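Local coordinates for protein putative immunoglobulin A1 protease (PDB 3N6Z) that is a putative immunoglobulin A1 protease, probably a hydrolase, built as a parallel beta-solenoid, at residues V342-P346 with N347-K351. Numbering follows the deposited sequence.
Sequences VAWNP and NLWKK
Trp-349 N and Leu-348 N both donate to Asn-345 O, closing a type I beta-turn from Asn-345 to Leu-348 inside a wider alpha-turn closed by Trp-349 N; here the chain leaves the last turn of helix 334-344 and doubles back into the short strand 349-350, outside the parallel beta-solenoid. The bond from Trp-349 N (2.9 Å) is almost straight, its N-H pointing nearly head-on at the end of the carbonyl. Leu-348 N reaches the same oxygen from above the carbonyl plane, so one acceptor ties down two successive amides. The side chain of Asn-345 closes an Asx turn, with a ring the size of the beta-turn's: with CG anti to the backbone N (chi1 -179°), OD1 comes round to Asn-347 N at 3.0 Å, although the bond is bent to 138° and the donor stands out of the amide plane. ND2 of the same amide lies against Leu-348 CB.

On the helix side of the turn the indoles of Trp-344 and Trp-349 meet in an offset edge-to-face pair, planes 77° apart and six-membered rings 5.8 Å between centroids. Trp-344 presents its CE3 edge to one face of Trp-349, near the rim, while Leu-348 CD2 lies over the opposite face. Trp-349 NE1 is hydrogen-bonded to Asn-203, and its ring also meets Phe-359 edge-to-face, linking the turn both to the solenoid and to strand 358-359, which pairs antiparallel with 349-350. Farther along, Lys-351 returns to the helix, where its NZ bonds Asn-339 OD1. On the way its CG packs against Val-342 CG2, 3.8 Å apart.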
ATOM      1  N   VAL A 342      10.056   7.467  14.619  1.00 12.19           N
ATOM      2  CA  VAL A 342       9.334   7.201  15.868  1.00 13.19           C
ATOM      3  C   VAL A 342       8.560   8.446  16.325  1.00 14.63           C
ATOM      4  O   VAL A 342       7.445   8.343  16.805  1.00 15.64           O
ATOM      5  CB  VAL A 342      10.265   6.652  16.956  1.00 14.73           C
ATOM      6  CG1 VAL A 342       9.578   6.594  18.318  1.00 18.18           C
ATOM      7  CG2 VAL A 342      10.787   5.275  16.537  1.00 14.35           C
ATOM      8  N   ALA A 343       9.144   9.632  16.138  1.00 13.83           N
ATOM      9  CA  ALA A 343       8.469  10.884  16.501  1.00 15.04           C
ATOM     10  C   ALA A 343       7.178  11.183  15.726  1.00 14.66           C
ATOM     11  O   ALA A 343       6.337  11.978  16.166  1.00 17.58           O
ATOM     12  CB  ALA A 343       9.481  12.075  16.410  1.00 16.42           C
ATOM     13  N   TRP A 344       6.983  10.542  14.581  1.00 13.46           N
ATOM     14  CA  TRP A 344       5.712  10.638  13.871  1.00 14.65           C
ATOM     15  C   TRP A 344       4.505  10.267  14.725  1.00 15.74           C
ATOM     16  O   TRP A 344       3.451  10.920  14.629  1.00 17.48           O
ATOM     17  CB  TRP A 344       5.707   9.823  12.587  1.00 13.99           C
ATOM     18  CG  TRP A 344       6.651  10.256  11.564  1.00 12.16           C
ATOM     19  CD1 TRP A 344       7.307  11.472  11.471  1.00 14.05           C
ATOM     20  CD2 TRP A 344       7.133   9.468  10.477  1.00 11.44           C
ATOM     21  NE1 TRP A 344       8.134  11.487  10.379  1.00 12.39           N
ATOM     22  CE2 TRP A 344       8.043  10.273   9.748  1.00 10.94           C
ATOM     23  CE3 TRP A 344       6.867   8.165  10.034  1.00 10.42           C
ATOM     24  CZ2 TRP A 344       8.699   9.809   8.620  1.00 11.18           C
ATOM     25  CZ3 TRP A 344       7.507   7.708   8.887  1.00 10.68           C
ATOM     26  CH2 TRP A 344       8.413   8.532   8.199  1.00 11.12           C
ATOM     27  N   ASN A 345       4.666   9.233  15.547  1.00 15.33           N
ATOM     28  CA  ASN A 345       3.655   8.859  16.530  1.00 15.96           C
ATOM     29  C   ASN A 345       4.272   7.872  17.510  1.00 16.29           C
ATOM     30  O   ASN A 345       4.297   6.668  17.262  1.00 15.14           O
ATOM     31  CB  ASN A 345       2.386   8.264  15.903  1.00 17.04           C
ATOM     32  CG  ASN A 345       1.348   7.922  16.953  1.00 21.21           C
ATOM     33  OD1 ASN A 345       1.599   8.109  18.139  1.00 21.08           O
ATOM     34  ND2 ASN A 345       0.209   7.397  16.529  1.00 26.01           N
ATOM     35  N   PRO A 346       4.782   8.372  18.640  1.00 18.35           N
ATOM     36  CA  PRO A 346       5.460   7.505  19.596  1.00 18.46           C
ATOM     37  C   PRO A 346       4.572   6.439  20.265  1.00 18.36           C
ATOM     38  O   PRO A 346       5.091   5.487  20.837  1.00 20.49           O
ATOM     39  CB  PRO A 346       5.949   8.492  20.655  1.00 22.44           C
ATOM     40  CG  PRO A 346       6.065   9.750  19.969  1.00 24.12           C
ATOM     41  CD  PRO A 346       5.003   9.801  18.933  1.00 20.63           C
ATOM     42  N   ASN A 347       3.256   6.616  20.184  1.00 18.33           N
ATOM     43  CA  ASN A 347       2.315   5.581  20.644  1.00 19.90           C
ATOM     44  C   ASN A 347       2.177   4.387  19.696  1.00 17.19           C
ATOM     45  O   ASN A 347       1.671   3.345  20.102  1.00 18.69           O
ATOM     46  CB  ASN A 347       0.941   6.211  20.900  1.00 21.89           C
ATOM     47  CG  ASN A 347       0.975   7.271  22.001  1.00 29.86           C
ATOM     48  OD1 ASN A 347       1.687   7.130  22.999  1.00 31.99           O
ATOM     49  ND2 ASN A 347       0.202   8.338  21.815  1.00 37.43           N
ATOM     50  N   LEU A 348       2.610   4.551  18.436  1.00 14.34           N
ATOM     51  CA  LEU A 348       2.505   3.539  17.386  1.00 13.54           C
ATOM     52  C   LEU A 348       3.858   2.936  17.056  1.00 11.84           C
ATOM     53  O   LEU A 348       4.008   1.723  17.013  1.00 13.11           O
ATOM     54  CB  LEU A 348       1.892   4.148  16.110  1.00 12.83           C
ATOM     55  CG  LEU A 348       1.855   3.262  14.873  1.00 11.42           C
ATOM     56  CD1 LEU A 348       0.977   2.027  15.123  1.00 12.75           C
ATOM     57  CD2 LEU A 348       1.383   4.082  13.650  1.00 12.54           C
ATOM     58  N   TRP A 349       4.822   3.817  16.783  1.00 12.82           N
ATOM     59  CA  TRP A 349       6.119   3.416  16.278  1.00 12.64           C
ATOM     60  C   TRP A 349       7.090   3.086  17.417  1.00 14.02           C
ATOM     61  O   TRP A 349       7.000   3.636  18.526  1.00 15.49           O
ATOM     62  CB  TRP A 349       6.704   4.504  15.422  1.00 11.66           C
ATOM     63  CG  TRP A 349       5.935   4.877  14.194  1.00 11.49           C
ATOM     64  CD1 TRP A 349       5.049   5.904  14.075  1.00 10.56           C
ATOM     65  CD2 TRP A 349       6.059   4.300  12.884  1.00  9.39           C
ATOM     66  NE1 TRP A 349       4.611   6.006  12.770  1.00 10.46           N
ATOM     67  CE2 TRP A 349       5.220   5.036  12.021  1.00 10.14           C
ATOM     68  CE3 TRP A 349       6.825   3.249  12.356  1.00  9.57           C
ATOM     69  CZ2 TRP A 349       5.112   4.756  10.664  1.00  8.29           C
ATOM     70  CZ3 TRP A 349       6.713   2.957  11.022  1.00  9.31           C
ATOM     71  CH2 TRP A 349       5.864   3.709  10.188  1.00  9.00           C
ATOM     72  N   LYS A 350       8.028   2.189  17.135  1.00 12.77           N
ATOM     73  CA  LYS A 350       9.167   1.927  18.035  1.00 14.54           C
ATOM     74  C   LYS A 350      10.399   1.608  17.225  1.00 14.82           C
ATOM     75  O   LYS A 350      10.297   1.216  16.057  1.00 15.22           O
ATOM     76  CB  LYS A 350       8.870   0.790  19.021  1.00 16.31           C
ATOM     77  CG  LYS A 350       8.717  -0.602  18.379  1.00 18.24           C
ATOM     78  CD  LYS A 350       8.658  -1.711  19.427  1.00 20.53           C
ATOM     79  CE  LYS A 350       8.459  -3.081  18.781  1.00 25.47           C
ATOM     80  NZ  LYS A 350       8.361  -4.183  19.802  1.00 30.56           N
ATOM     81  N   LYS A 351      11.573   1.774  17.844  1.00 16.58           N
ATOM     82  CA  LYS A 351      12.804   1.402  17.184  1.00 19.52           C
ATOM     83  C   LYS A 351      12.875  -0.122  17.168  1.00 20.56           C
ATOM     84  O   LYS A 351      12.479  -0.787  18.130  1.00 24.57           O
ATOM     85  CB  LYS A 351      14.029   2.064  17.862  1.00 23.69           C
ATOM     86  CG  LYS A 351      14.040   3.547  17.599  1.00 29.17           C
ATOM     87  CD  LYS A 351      15.268   4.271  18.112  1.00 34.03           C
ATOM     88  CE  LYS A 351      14.978   5.762  18.131  1.00 36.29           C
ATOM     89  NZ  LYS A 351      16.151   6.527  18.592  1.00 39.87           N
TER